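Local coordinates for protein alpha-rhamnosidase (Dictyoglomus thermophilum, PDB 6I60) that probably catalyses the hydrolysis of terminal, non-reducing alpha-L-rhamnose residues in alpha-L-rhamnosides, at residues Trp375-Val380 / Asp452-Val457; Lys349-Ile354 / Tyr366-Asn371; Met884-Pro889 / Gly935-Tyr940. All blocks are in the same frame, centred on the assembly; numbering follows the deposited sequence.

Contact 1: residues Trp375-Val380 / Asp452-Val457; sequences WIKIKV and DIEGKV
Trp375 lays the CD1–NE1 side of its indole obliquely against the aliphatic root of Lys456, with Trp375 NE1 3.7 Å from Lys456 CB. The lysine chain is bent further out, and its ammonium forms a salt bridge with Glu428. Along the same face of the sheet comes a small ionic network built round one carboxylate. Lys377 runs alongside Glu454, the two side chains pointing the same way, and Lys377 NZ sits 2.5 Å from Glu454 OE1. Lys379 arrives across this pair instead, placing its NZ 2.7 Å from Glu454 OE2 on the anti side, 28° out of the carboxylate plane. With a lysine at each oxygen, the carboxylate is likely to be held in its rotation and in its charged state; Lys379 NZ also bonds to Glu451 O. Between the two strands, antiparallel neighbours in a four-stranded sheet of the concanavalin-like domain, backbone bonds such as Lys456 N to Trp375 O (2.7 Å) and Lys379 N to Asp452 O (2.9 Å) fix the register. The reverse face is apolar. There Ile453, its CG1 anti to the carbonyl carbon (chi1 -75°), carries CD1 across to Ile376 CD1 and Ile378 CG1, 3.7 Å from each. Gly455, opposite Ile376, adds no side chain to this face, which packs on strands 363-368 and 388-394 as in a beta-sandwich.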
ATOM      1  N   TRP A 375     -17.106  -1.262  -7.148  1.00 42.70           N
ATOM      2  CA  TRP A 375     -18.424  -0.999  -7.701  1.00 47.69           C
ATOM      3  C   TRP A 375     -19.143  -2.331  -7.871  1.00 47.00           C
ATOM      4  O   TRP A 375     -18.658  -3.380  -7.435  1.00 46.37           O
ATOM      5  CB  TRP A 375     -18.313  -0.225  -9.020  1.00 48.91           C
ATOM      6  CG  TRP A 375     -17.410  -0.874 -10.027  1.00 52.58           C
ATOM      7  CD1 TRP A 375     -17.685  -1.972 -10.789  1.00 53.08           C
ATOM      8  CD2 TRP A 375     -16.086  -0.460 -10.385  1.00 50.02           C
ATOM      9  NE1 TRP A 375     -16.614  -2.269 -11.597  1.00 49.91           N
ATOM     10  CE2 TRP A 375     -15.620  -1.355 -11.369  1.00 49.21           C
ATOM     11  CE3 TRP A 375     -15.249   0.580  -9.969  1.00 51.12           C
ATOM     12  CZ2 TRP A 375     -14.356  -1.242 -11.942  1.00 53.97           C
ATOM     13  CZ3 TRP A 375     -13.994   0.690 -10.540  1.00 60.57           C
ATOM     14  CH2 TRP A 375     -13.560  -0.215 -11.516  1.00 56.25           C
ATOM     15  N   ILE A 376     -20.309  -2.291  -8.512  1.00 47.98           N
ATOM     16  CA  ILE A 376     -21.085  -3.491  -8.779  1.00 50.47           C
ATOM     17  C   ILE A 376     -21.382  -3.561 -10.270  1.00 51.75           C
ATOM     18  O   ILE A 376     -21.288  -2.570 -10.997  1.00 49.48           O
ATOM     19  CB  ILE A 376     -22.396  -3.540  -7.963  1.00 56.17           C
ATOM     20  CG1 ILE A 376     -23.369  -2.465  -8.444  1.00 46.09           C
ATOM     21  CG2 ILE A 376     -22.117  -3.382  -6.475  1.00 56.81           C
ATOM     22  CD1 ILE A 376     -24.804  -2.919  -8.437  1.00 52.93           C
ATOM     23  N   LYS A 377     -21.729  -4.761 -10.722  1.00 56.46           N
ATOM     24  CA  LYS A 377     -22.186  -4.995 -12.084  1.00 55.69           C
ATOM     25  C   LYS A 377     -23.622  -5.489 -12.032  1.00 55.87           C
ATOM     26  O   LYS A 377     -23.927  -6.438 -11.301  1.00 57.35           O
ATOM     27  CB  LYS A 377     -21.298  -6.012 -12.804  1.00 58.11           C
ATOM     28  CG  LYS A 377     -21.854  -6.470 -14.141  1.00 56.41           C
ATOM     29  CD  LYS A 377     -20.843  -7.303 -14.905  1.00 62.54           C
ATOM     30  CE  LYS A 377     -21.462  -8.601 -15.392  1.00 61.98           C
ATOM     31  NZ  LYS A 377     -21.256  -9.708 -14.423  1.00 66.77           N
ATOM     32  N   ILE A 378     -24.499  -4.843 -12.792  1.00 57.91           N
ATOM     33  CA  ILE A 378     -25.916  -5.177 -12.801  1.00 56.05           C
ATOM     34  C   ILE A 378     -26.263  -5.830 -14.132  1.00 53.23           C
ATOM     35  O   ILE A 378     -25.686  -5.511 -15.178  1.00 55.99           O
ATOM     36  CB  ILE A 378     -26.798  -3.935 -12.536  1.00 58.31           C
ATOM     37  CG1 ILE A 378     -28.225  -4.351 -12.173  1.00 57.24           C
ATOM     38  CG2 ILE A 378     -26.794  -2.987 -13.734  1.00 52.21           C
ATOM     39  CD1 ILE A 378     -29.134  -3.185 -11.851  1.00 61.94           C
ATOM     40  N   LYS A 379     -27.194  -6.777 -14.078  1.00 57.60           N
ATOM     41  CA  LYS A 379     -27.753  -7.417 -15.263  1.00 55.49           C
ATOM     42  C   LYS A 379     -29.221  -7.029 -15.355  1.00 56.69           C
ATOM     43  O   LYS A 379     -29.977  -7.223 -14.397  1.00 60.21           O
ATOM     44  CB  LYS A 379     -27.594  -8.937 -15.200  1.00 55.61           C
ATOM     45  CG  LYS A 379     -26.162  -9.415 -15.014  1.00 60.27           C
ATOM     46  CD  LYS A 379     -26.095 -10.937 -14.947  1.00 61.31           C
ATOM     47  CE  LYS A 379     -24.666 -11.426 -14.764  1.00 61.60           C
ATOM     48  NZ  LYS A 379     -24.545 -12.384 -13.629  1.00 61.30           N
ATOM     49  N   VAL A 380     -29.620  -6.467 -16.493  1.00 57.17           N
ATOM     50  CA  VAL A 380     -30.983  -5.986 -16.678  1.00 55.29           C
ATOM     51  C   VAL A 380     -31.587  -6.649 -17.908  1.00 58.76           C
ATOM     52  O   VAL A 380     -30.883  -7.027 -18.849  1.00 60.59           O
ATOM     53  CB  VAL A 380     -31.036  -4.445 -16.798  1.00 57.70           C
ATOM     54  CG1 VAL A 380     -30.129  -3.800 -15.763  1.00 49.26           C
ATOM     55  CG2 VAL A 380     -30.648  -3.998 -18.195  1.00 57.88           C
ATOM     56  N   ASP A 452     -28.246 -11.194 -10.524  1.00 55.26           N
ATOM     57  CA  ASP A 452     -28.243  -9.961 -11.303  1.00 55.06           C
ATOM     58  C   ASP A 452     -27.342  -8.884 -10.716  1.00 56.21           C
ATOM     59  O   ASP A 452     -27.194  -7.826 -11.336  1.00 61.02           O
ATOM     60  CB  ASP A 452     -29.669  -9.423 -11.432  1.00 57.60           C
ATOM     61  CG  ASP A 452     -30.619 -10.435 -12.040  1.00 62.77           C
ATOM     62  OD1 ASP A 452     -30.160 -11.276 -12.844  1.00 66.47           O
ATOM     63  OD2 ASP A 452     -31.824 -10.392 -11.714  1.00 65.30           O
ATOM     64  N   ILE A 453     -26.747  -9.117  -9.550  1.00 58.30           N
ATOM     65  CA  ILE A 453     -25.835  -8.175  -8.913  1.00 56.14           C
ATOM     66  C   ILE A 453     -24.500  -8.876  -8.710  1.00 58.98           C
ATOM     67  O   ILE A 453     -24.456  -9.998  -8.192  1.00 68.19           O
ATOM     68  CB  ILE A 453     -26.397  -7.658  -7.574  1.00 60.48           C
ATOM     69  CG1 ILE A 453     -27.513  -6.644  -7.820  1.00 55.82           C
ATOM     70  CG2 ILE A 453     -25.300  -7.034  -6.732  1.00 58.63           C
ATOM     71  CD1 ILE A 453     -27.192  -5.650  -8.906  1.00 62.85           C
ATOM     72  N   GLU A 454     -23.417  -8.223  -9.127  1.00 54.62           N
ATOM     73  CA  GLU A 454     -22.070  -8.772  -9.004  1.00 53.94           C
ATOM     74  C   GLU A 454     -21.155  -7.685  -8.459  1.00 56.28           C
ATOM     75  O   GLU A 454     -20.897  -6.689  -9.141  1.00 58.70           O
ATOM     76  CB  GLU A 454     -21.559  -9.290 -10.349  1.00 55.31           C
ATOM     77  CG  GLU A 454     -21.669 -10.795 -10.518  1.00 61.21           C
ATOM     78  CD  GLU A 454     -21.311 -11.248 -11.919  1.00 68.55           C
ATOM     79  OE1 GLU A 454     -20.237 -10.850 -12.418  1.00 71.19           O
ATOM     80  OE2 GLU A 454     -22.106 -12.000 -12.525  1.00 74.79           O
ATOM     81  N   GLY A 455     -20.666  -7.877  -7.236  1.00 50.73           N
ATOM     82  CA  GLY A 455     -19.761  -6.909  -6.642  1.00 44.14           C
ATOM     83  C   GLY A 455     -18.351  -7.062  -7.188  1.00 49.90           C
ATOM     84  O   GLY A 455     -17.836  -8.170  -7.343  1.00 50.84           O
ATOM     85  N   LYS A 456     -17.726  -5.927  -7.484  1.00 52.50           N
ATOM     86  CA  LYS A 456     -16.364  -5.885  -8.008  1.00 51.41           C
ATOM     87  C   LYS A 456     -15.463  -5.239  -6.961  1.00 46.83           C
ATOM     88  O   LYS A 456     -15.619  -4.055  -6.645  1.00 47.42           O
ATOM     89  CB  LYS A 456     -16.313  -5.123  -9.331  1.00 52.28           C
ATOM     90  CG  LYS A 456     -17.103  -5.781 -10.458  1.00 60.17           C
ATOM     91  CD  LYS A 456     -16.581  -7.180 -10.767  1.00 63.37           C
ATOM     92  CE  LYS A 456     -17.273  -7.778 -11.982  1.00 56.45           C
ATOM     93  NZ  LYS A 456     -16.536  -7.471 -13.241  1.00 61.21           N
ATOM     94  N   VAL A 457     -14.532  -6.020  -6.419  1.00 46.71           N
ATOM     95  CA  VAL A 457     -13.554  -5.508  -5.464  1.00 50.35           C
ATOM     96  C   VAL A 457     -12.445  -4.812  -6.242  1.00 51.15           C
ATOM     97  O   VAL A 457     -11.789  -5.425  -7.091  1.00 49.42           O
ATOM     98  CB  VAL A 457     -12.994  -6.636  -4.585  1.00 49.21           C
ATOM     99  CG1 VAL A 457     -12.041  -6.076  -3.547  1.00 43.15           C
ATOM    100  CG2 VAL A 457     -14.127  -7.390  -3.912  1.00 57.52           C
TER

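Contact 2: residues Lys349-Ile354 / Tyr366-Asn371; sequences KTIKPI and YDFGQN
Pro353 is lodged between two aromatic side chains, and the close packing of this contact gathers round it. Its CB meets the edge of the Tyr366 ring, 3.5 Å from CD2 and near the ring plane. The same CB stands over one face of Phe368, offset toward the rim, while Pro353 CD comes within 3.7 Å of Phe368 CE1. Ile351 approaches the Phe368 ring obliquely, the branch put there by a CG1 set between backbone N and carbonyl carbon (chi1 66°); Ile351 CG1 lies 3.6 Å from Phe368 CD1. Toward solvent the grip becomes sparser. Ile354 is exposed, held by a nearly straight bond from its N to Asp367 O (3.0 Å, 174° at the hydrogen), with its CD1 resting on Gly369 CA at 3.8 Å. Nearby, Asp367 OD1 takes the Gly369 N-H from above the carboxylate plane, an Asx turn where the chain rounds its corner, and has Arg437 as a salt-bridge partner. Residues 352-354 thus carry the chain from strand 345-351, paired with strand 453-458, to strand 355-357, paired with strand 363-368; Phe368 packs on Val439 of the neighbouring strand 438-442 and, across the sheets, on Ile453 of strand 453-458, and beyond the corner Gln370 reaches helix 473-488.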
ATOM      1  N   LYS A 349     -11.327  -9.197  -7.338  1.00 56.95           N
ATOM      2  CA  LYS A 349     -12.226 -10.300  -7.023  1.00 58.40           C
ATOM      3  C   LYS A 349     -13.643  -9.927  -7.431  1.00 53.40           C
ATOM      4  O   LYS A 349     -13.981  -8.749  -7.572  1.00 48.82           O
ATOM      5  CB  LYS A 349     -12.173 -10.660  -5.532  1.00 54.40           C
ATOM      6  CG  LYS A 349     -11.595 -12.035  -5.246  1.00 61.68           C
ATOM      7  CD  LYS A 349     -11.545 -12.325  -3.754  1.00 74.85           C
ATOM      8  CE  LYS A 349     -10.438 -13.319  -3.423  1.00 88.66           C
ATOM      9  NZ  LYS A 349     -10.821 -14.239  -2.316  1.00 85.33           N
ATOM     10  N   THR A 350     -14.468 -10.956  -7.617  1.00 57.20           N
ATOM     11  CA  THR A 350     -15.893 -10.805  -7.892  1.00 55.01           C
ATOM     12  C   THR A 350     -16.667 -11.551  -6.815  1.00 56.24           C
ATOM     13  O   THR A 350     -16.548 -12.777  -6.698  1.00 59.93           O
ATOM     14  CB  THR A 350     -16.255 -11.337  -9.283  1.00 51.47           C
ATOM     15  OG1 THR A 350     -15.236 -10.972 -10.222  1.00 61.36           O
ATOM     16  CG2 THR A 350     -17.586 -10.763  -9.745  1.00 51.58           C
ATOM     17  N   ILE A 351     -17.453 -10.819  -6.030  1.00 53.22           N
ATOM     18  CA  ILE A 351     -18.230 -11.397  -4.941  1.00 56.14           C
ATOM     19  C   ILE A 351     -19.708 -11.335  -5.294  1.00 56.63           C
ATOM     20  O   ILE A 351     -20.152 -10.482  -6.072  1.00 59.05           O
ATOM     21  CB  ILE A 351     -17.964 -10.683  -3.598  1.00 55.64           C
ATOM     22  CG1 ILE A 351     -18.471  -9.243  -3.647  1.00 53.63           C
ATOM     23  CG2 ILE A 351     -16.482 -10.722  -3.261  1.00 63.93           C
ATOM     24  CD1 ILE A 351     -17.974  -8.385  -2.508  1.00 53.54           C
ATOM     25  N   LYS A 352     -20.475 -12.256  -4.713  1.00 58.18           N
ATOM     26  CA  LYS A 352     -21.907 -12.317  -4.943  1.00 65.27           C
ATOM     27  C   LYS A 352     -22.667 -11.960  -3.671  1.00 60.14           C
ATOM     28  O   LYS A 352     -22.218 -12.292  -2.568  1.00 50.59           O
ATOM     29  CB  LYS A 352     -22.332 -13.713  -5.414  1.00 64.81           C
ATOM     30  CG  LYS A 352     -21.880 -14.052  -6.827  1.00 65.07           C
ATOM     31  CD  LYS A 352     -22.846 -15.014  -7.502  1.00 72.65           C
ATOM     32  CE  LYS A 352     -23.044 -14.659  -8.971  1.00 81.28           C
ATOM     33  NZ  LYS A 352     -23.616 -13.292  -9.151  1.00 64.91           N
ATOM     34  N   PRO A 353     -23.808 -11.281  -3.788  1.00 59.63           N
ATOM     35  CA  PRO A 353     -24.576 -10.919  -2.592  1.00 52.70           C
ATOM     36  C   PRO A 353     -25.095 -12.151  -1.865  1.00 54.16           C
ATOM     37  O   PRO A 353     -25.255 -13.229  -2.442  1.00 59.38           O
ATOM     38  CB  PRO A 353     -25.727 -10.074  -3.148  1.00 51.82           C
ATOM     39  CG  PRO A 353     -25.837 -10.474  -4.585  1.00 55.71           C
ATOM     40  CD  PRO A 353     -24.441 -10.792  -5.024  1.00 55.87           C
ATOM     41  N   ILE A 354     -25.358 -11.974  -0.571  1.00 46.16           N
ATOM     42  CA  ILE A 354     -25.812 -13.063   0.275  1.00 43.61           C
ATOM     43  C   ILE A 354     -27.261 -12.899   0.718  1.00 47.28           C
ATOM     44  O   ILE A 354     -27.925 -13.903   1.000  1.00 51.54           O
ATOM     45  CB  ILE A 354     -24.885 -13.223   1.499  1.00 40.30           C
ATOM     46  CG1 ILE A 354     -24.952 -11.979   2.387  1.00 41.24           C
ATOM     47  CG2 ILE A 354     -23.459 -13.482   1.054  1.00 37.86           C
ATOM     48  CD1 ILE A 354     -24.294 -12.155   3.736  1.00 39.56           C
ATOM     49  N   TYR A 366     -29.354  -4.982  -1.283  1.00 53.86           N
ATOM     50  CA  TYR A 366     -28.459  -6.127  -1.256  1.00 51.72           C
ATOM     51  C   TYR A 366     -27.446  -5.976  -0.130  1.00 47.93           C
ATOM     52  O   TYR A 366     -27.019  -4.866   0.198  1.00 50.81           O
ATOM     53  CB  TYR A 366     -27.722  -6.283  -2.588  1.00 48.00           C
ATOM     54  CG  TYR A 366     -28.575  -6.841  -3.700  1.00 56.78           C
ATOM     55  CD1 TYR A 366     -29.439  -6.023  -4.416  1.00 55.26           C
ATOM     56  CD2 TYR A 366     -28.518  -8.185  -4.036  1.00 57.40           C
ATOM     57  CE1 TYR A 366     -30.221  -6.529  -5.435  1.00 56.92           C
ATOM     58  CE2 TYR A 366     -29.294  -8.701  -5.053  1.00 60.46           C
ATOM     59  CZ  TYR A 366     -30.144  -7.868  -5.750  1.00 59.68           C
ATOM     60  OH  TYR A 366     -30.919  -8.377  -6.764  1.00 60.22           O
ATOM     61  N   ASP A 367     -27.065  -7.103   0.460  1.00 51.58           N
ATOM     62  CA  ASP A 367     -26.030  -7.149   1.486  1.00 47.44           C
ATOM     63  C   ASP A 367     -24.939  -8.099   1.020  1.00 48.17           C
ATOM     64  O   ASP A 367     -25.214  -9.264   0.710  1.00 48.96           O
ATOM     65  CB  ASP A 367     -26.603  -7.597   2.833  1.00 51.49           C
ATOM     66  CG  ASP A 367     -25.548  -7.657   3.924  1.00 52.40           C
ATOM     67  OD1 ASP A 367     -24.437  -7.128   3.708  1.00 50.10           O
ATOM     68  OD2 ASP A 367     -25.831  -8.230   4.997  1.00 49.77           O
ATOM     69  N   PHE A 368     -23.707  -7.603   0.961  1.00 48.63           N
ATOM     70  CA  PHE A 368     -22.577  -8.415   0.535  1.00 45.81           C
ATOM     71  C   PHE A 368     -21.864  -9.099   1.692  1.00 44.52           C
ATOM     72  O   PHE A 368     -20.951  -9.895   1.451  1.00 44.34           O
ATOM     73  CB  PHE A 368     -21.580  -7.557  -0.248  1.00 41.46           C
ATOM     74  CG  PHE A 368     -21.958  -7.350  -1.684  1.00 44.93           C
ATOM     75  CD1 PHE A 368     -21.768  -8.356  -2.615  1.00 49.83           C
ATOM     76  CD2 PHE A 368     -22.508  -6.150  -2.103  1.00 51.29           C
ATOM     77  CE1 PHE A 368     -22.115  -8.169  -3.939  1.00 46.42           C
ATOM     78  CE2 PHE A 368     -22.856  -5.957  -3.426  1.00 48.29           C
ATOM     79  CZ  PHE A 368     -22.659  -6.968  -4.345  1.00 44.02           C
ATOM     80  N   GLY A 369     -22.256  -8.812   2.934  1.00 41.12           N
ATOM     81  CA  GLY A 369     -21.639  -9.418   4.095  1.00 42.58           C
ATOM     82  C   GLY A 369     -20.261  -8.905   4.445  1.00 48.74           C
ATOM     83  O   GLY A 369     -19.646  -9.425   5.382  1.00 41.89           O
ATOM     84  N   GLN A 370     -19.756  -7.901   3.732  1.00 51.76           N
ATOM     85  CA  GLN A 370     -18.416  -7.391   3.977  1.00 45.35           C
ATOM     86  C   GLN A 370     -18.327  -5.974   3.431  1.00 48.27           C
ATOM     87  O   GLN A 370     -18.812  -5.697   2.331  1.00 47.41           O
ATOM     88  CB  GLN A 370     -17.355  -8.288   3.328  1.00 48.56           C
ATOM     89  CG  GLN A 370     -15.961  -7.679   3.266  1.00 47.11           C
ATOM     90  CD  GLN A 370     -15.248  -7.730   4.599  1.00 49.82           C
ATOM     91  OE1 GLN A 370     -15.240  -8.760   5.273  1.00 50.57           O
ATOM     92  NE2 GLN A 370     -14.647  -6.611   4.992  1.00 47.35           N
ATOM     93  N   ASN A 371     -17.720  -5.085   4.214  1.00 45.78           N
ATOM     94  CA  ASN A 371     -17.457  -3.718   3.779  1.00 45.82           C
ATOM     95  C   ASN A 371     -16.213  -3.720   2.898  1.00 52.67           C
ATOM     96  O   ASN A 371     -15.092  -3.895   3.391  1.00 50.56           O
ATOM     97  CB  ASN A 371     -17.279  -2.808   4.991  1.00 47.95           C
ATOM     98  CG  ASN A 371     -17.362  -1.337   4.637  1.00 47.55           C
ATOM     99  OD1 ASN A 371     -17.236  -0.955   3.474  1.00 53.83           O
ATOM    100  ND2 ASN A 371     -17.567  -0.501   5.645  1.00 45.76           N
TER

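Contact 3: residues Met884-Pro889 / Gly935-Tyr940; sequences MRISVP and GSYNFY
Arg885 and Asn938 run side by side, pointing the same way off the sheet, with guanidinium and amide planes turned 69° apart. The arginine's aliphatic stem lies against the amide: Arg885 CG is 3.5 Å from Asn938 ND2, which also sits at the edge of the guanidinium. An extended chain takes the arginine's head over Ser936, whose CB lies over one guanidinium face, 4.1 Å from Arg885 NH2. With a glycine in place of Arg885, Asn938 and Ser936 would probably lose the chain that flanks and covers them, and Glu872 its weak, distant ion-pair partner. Further along this face Ser887 OG and Ser936 OG share a hydrogen bond of 3.3 Å. The two strands are central, antiparallel members of a sheet that forms half of a beta-sandwich near the C-terminus, and the other face looks into its interior. There Ile886 sends CG1 to the edges of two rings, 4.1 Å from Phe939 CE1 and 4.2 Å from Tyr937 CD1, a place reached because CG1 lies between the backbone N and the carbonyl carbon (chi1 69°). Met884, Ile886 and Phe939 all meet Val896 of the opposing sheet. At the strand end Gly935 pairs with Val888 through two backbone bonds, its N 2.7 Å from Val888 O; its backbone angles would jam a CB against the preceding carbonyl.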
ATOM      1  N   MET A 884       7.630 -26.115  18.361  1.00 54.10           N
ATOM      2  CA  MET A 884       8.024 -24.954  17.575  1.00 54.11           C
ATOM      3  C   MET A 884       8.678 -25.422  16.285  1.00 57.92           C
ATOM      4  O   MET A 884       9.631 -26.206  16.322  1.00 58.63           O
ATOM      5  CB  MET A 884       8.978 -24.050  18.361  1.00 56.82           C
ATOM      6  CG  MET A 884       8.945 -22.600  17.919  1.00 57.23           C
ATOM      7  SD  MET A 884      10.083 -21.564  18.854  1.00 74.09           S
ATOM      8  CE  MET A 884      10.025 -22.357  20.455  1.00 51.25           C
ATOM      9  N   ARG A 885       8.169 -24.942  15.151  1.00 54.27           N
ATOM     10  CA  ARG A 885       8.720 -25.265  13.840  1.00 56.04           C
ATOM     11  C   ARG A 885       8.972 -23.972  13.084  1.00 54.52           C
ATOM     12  O   ARG A 885       8.041 -23.194  12.855  1.00 52.21           O
ATOM     13  CB  ARG A 885       7.780 -26.173  13.044  1.00 52.23           C
ATOM     14  CG  ARG A 885       8.356 -26.630  11.715  1.00 56.35           C
ATOM     15  CD  ARG A 885       7.287 -27.219  10.814  1.00 60.96           C
ATOM     16  NE  ARG A 885       7.863 -28.011   9.732  1.00 67.30           N
ATOM     17  CZ  ARG A 885       8.078 -27.555   8.502  1.00 66.33           C
ATOM     18  NH1 ARG A 885       7.764 -26.304   8.193  1.00 61.75           N
ATOM     19  NH2 ARG A 885       8.606 -28.351   7.583  1.00 71.05           N
ATOM     20  N   ILE A 886      10.226 -23.746  12.694  1.00 56.25           N
ATOM     21  CA  ILE A 886      10.610 -22.529  11.992  1.00 57.25           C
ATOM     22  C   ILE A 886      11.183 -22.898  10.630  1.00 50.91           C
ATOM     23  O   ILE A 886      11.580 -24.038  10.378  1.00 49.41           O
ATOM     24  CB  ILE A 886      11.623 -21.685  12.793  1.00 52.11           C
ATOM     25  CG1 ILE A 886      12.973 -22.401  12.867  1.00 55.30           C
ATOM     26  CG2 ILE A 886      11.089 -21.387  14.186  1.00 54.70           C
ATOM     27  CD1 ILE A 886      14.133 -21.484  13.197  1.00 55.12           C
ATOM     28  N   SER A 887      11.215 -21.905   9.745  1.00 50.40           N
ATOM     29  CA  SER A 887      11.783 -22.064   8.412  1.00 52.63           C
ATOM     30  C   SER A 887      12.584 -20.816   8.079  1.00 56.54           C
ATOM     31  O   SER A 887      12.050 -19.704   8.120  1.00 52.70           O
ATOM     32  CB  SER A 887      10.689 -22.303   7.369  1.00 49.10           C
ATOM     33  OG  SER A 887      10.276 -23.659   7.378  1.00 61.56           O
ATOM     34  N   VAL A 888      13.861 -21.001   7.758  1.00 47.22           N
ATOM     35  CA  VAL A 888      14.766 -19.911   7.426  1.00 56.16           C
ATOM     36  C   VAL A 888      15.224 -20.111   5.981  1.00 58.41           C
ATOM     37  O   VAL A 888      15.725 -21.186   5.655  1.00 56.64           O
ATOM     38  CB  VAL A 888      15.982 -19.842   8.364  1.00 57.32           C
ATOM     39  CG1 VAL A 888      16.772 -18.562   8.125  1.00 49.79           C
ATOM     40  CG2 VAL A 888      15.535 -19.945   9.816  1.00 57.48           C
ATOM     41  N   PRO A 889      15.079 -19.121   5.108  1.00 61.55           N
ATOM     42  CA  PRO A 889      15.556 -19.270   3.730  1.00 52.02           C
ATOM     43  C   PRO A 889      17.068 -19.102   3.656  1.00 49.67           C
ATOM     44  O   PRO A 889      17.734 -18.717   4.618  1.00 50.68           O
ATOM     45  CB  PRO A 889      14.830 -18.144   2.990  1.00 48.42           C
ATOM     46  CG  PRO A 889      14.664 -17.080   4.026  1.00 53.39           C
ATOM     47  CD  PRO A 889      14.514 -17.781   5.361  1.00 58.56           C
ATOM     48  N   GLY A 935      17.045 -23.392   6.489  1.00 56.00           N
ATOM     49  CA  GLY A 935      16.407 -24.689   6.577  1.00 58.42           C
ATOM     50  C   GLY A 935      15.220 -24.673   7.518  1.00 61.97           C
ATOM     51  O   GLY A 935      14.855 -23.649   8.093  1.00 58.83           O
ATOM     52  N   SER A 936      14.612 -25.847   7.668  1.00 63.65           N
ATOM     53  CA  SER A 936      13.470 -26.044   8.549  1.00 58.86           C
ATOM     54  C   SER A 936      13.897 -26.834   9.779  1.00 53.38           C
ATOM     55  O   SER A 936      14.639 -27.815   9.672  1.00 60.84           O
ATOM     56  CB  SER A 936      12.336 -26.776   7.826  1.00 63.49           C
ATOM     57  OG  SER A 936      12.106 -26.215   6.546  1.00 72.23           O
ATOM     58  N   TYR A 937      13.420 -26.406  10.947  1.00 50.48           N
ATOM     59  CA  TYR A 937      13.798 -27.027  12.207  1.00 51.33           C
ATOM     60  C   TYR A 937      12.568 -27.197  13.087  1.00 64.14           C
ATOM     61  O   TYR A 937      11.633 -26.392  13.039  1.00 58.80           O
ATOM     62  CB  TYR A 937      14.855 -26.201  12.951  1.00 55.19           C
ATOM     63  CG  TYR A 937      16.089 -25.887  12.136  1.00 57.89           C
ATOM     64  CD1 TYR A 937      16.158 -24.738  11.360  1.00 57.69           C
ATOM     65  CD2 TYR A 937      17.186 -26.736  12.146  1.00 52.90           C
ATOM     66  CE1 TYR A 937      17.281 -24.446  10.615  1.00 56.86           C
ATOM     67  CE2 TYR A 937      18.315 -26.452  11.405  1.00 54.65           C
ATOM     68  CZ  TYR A 937      18.357 -25.305  10.641  1.00 53.44           C
ATOM     69  OH  TYR A 937      19.479 -25.014   9.900  1.00 59.83           O
ATOM     70  N   ASN A 938      12.587 -28.255  13.898  1.00 64.57           N
ATOM     71  CA  ASN A 938      11.526 -28.553  14.852  1.00 58.64           C
ATOM     72  C   ASN A 938      12.137 -28.638  16.244  1.00 61.59           C
ATOM     73  O   ASN A 938      13.036 -29.452  16.481  1.00 62.79           O
ATOM     74  CB  ASN A 938      10.815 -29.860  14.497  1.00 57.04           C
ATOM     75  CG  ASN A 938      10.097 -29.790  13.163  1.00 57.71           C
ATOM     76  OD1 ASN A 938      10.728 -29.798  12.108  1.00 64.19           O
ATOM     77  ND2 ASN A 938       8.772 -29.722  13.207  1.00 57.94           N
ATOM     78  N   PHE A 939      11.650 -27.802  17.157  1.00 59.26           N
ATOM     79  CA  PHE A 939      12.138 -27.758  18.527  1.00 61.89           C
ATOM     80  C   PHE A 939      11.043 -28.209  19.483  1.00 61.00           C
ATOM     81  O   PHE A 939       9.863 -27.902  19.283  1.00 61.43           O
ATOM     82  CB  PHE A 939      12.618 -26.349  18.888  1.00 65.90           C
ATOM     83  CG  PHE A 939      13.708 -25.836  17.991  1.00 66.77           C
ATOM     84  CD1 PHE A 939      13.418 -24.964  16.954  1.00 66.87           C
ATOM     85  CD2 PHE A 939      15.022 -26.235  18.177  1.00 67.54           C
ATOM     86  CE1 PHE A 939      14.418 -24.492  16.122  1.00 56.17           C
ATOM     87  CE2 PHE A 939      16.028 -25.766  17.349  1.00 68.45           C
ATOM     88  CZ  PHE A 939      15.726 -24.894  16.320  1.00 58.45           C
ATOM     89  N   TYR A 940      11.439 -28.939  20.525  1.00 61.49           N
ATOM     90  CA  TYR A 940      10.499 -29.566  21.450  1.00 61.62           C
ATOM     91  C   TYR A 940      10.946 -29.301  22.880  1.00 66.53           C
ATOM     92  O   TYR A 940      11.906 -29.917  23.352  1.00 75.24           O
ATOM     93  CB  TYR A 940      10.412 -31.071  21.201  1.00 64.34           C
ATOM     94  CG  TYR A 940       9.855 -31.457  19.855  1.00 65.84           C
ATOM     95  CD1 TYR A 940      10.700 -31.784  18.802  1.00 62.96           C
ATOM     96  CD2 TYR A 940       8.486 -31.518  19.642  1.00 62.35           C
ATOM     97  CE1 TYR A 940      10.195 -32.148  17.569  1.00 59.45           C
ATOM     98  CE2 TYR A 940       7.973 -31.881  18.416  1.00 59.49           C
ATOM     99  CZ  TYR A 940       8.831 -32.195  17.384  1.00 59.50           C
ATOM    100  OH  TYR A 940       8.320 -32.559  16.160  1.00 73.73           O
TER

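In the fold
Contacts 1 and 2 form a continuous piece of structure, their centres about 10 Å apart. Both reach the sheet in which strands 345-351 and 453-458 are neighbours, joined by the probable bond from Gly455 N to Ile351 O, and contact 2 leads from it to strand 363-368. Contact 1 is the more buried, ionic on one face and apolar on the other, whereas contact 2 joins a chain crossing to a strand end by proline–aromatic packing and grades into solvent. Contact 3 stands apart, its centre about 45 Å from that of contact 1, in another sandwich. Like contact 1 it pairs antiparallel strands, yet its polar face carries mainly uncharged groups beside one arginine, where contact 1 has a salt-bridge network.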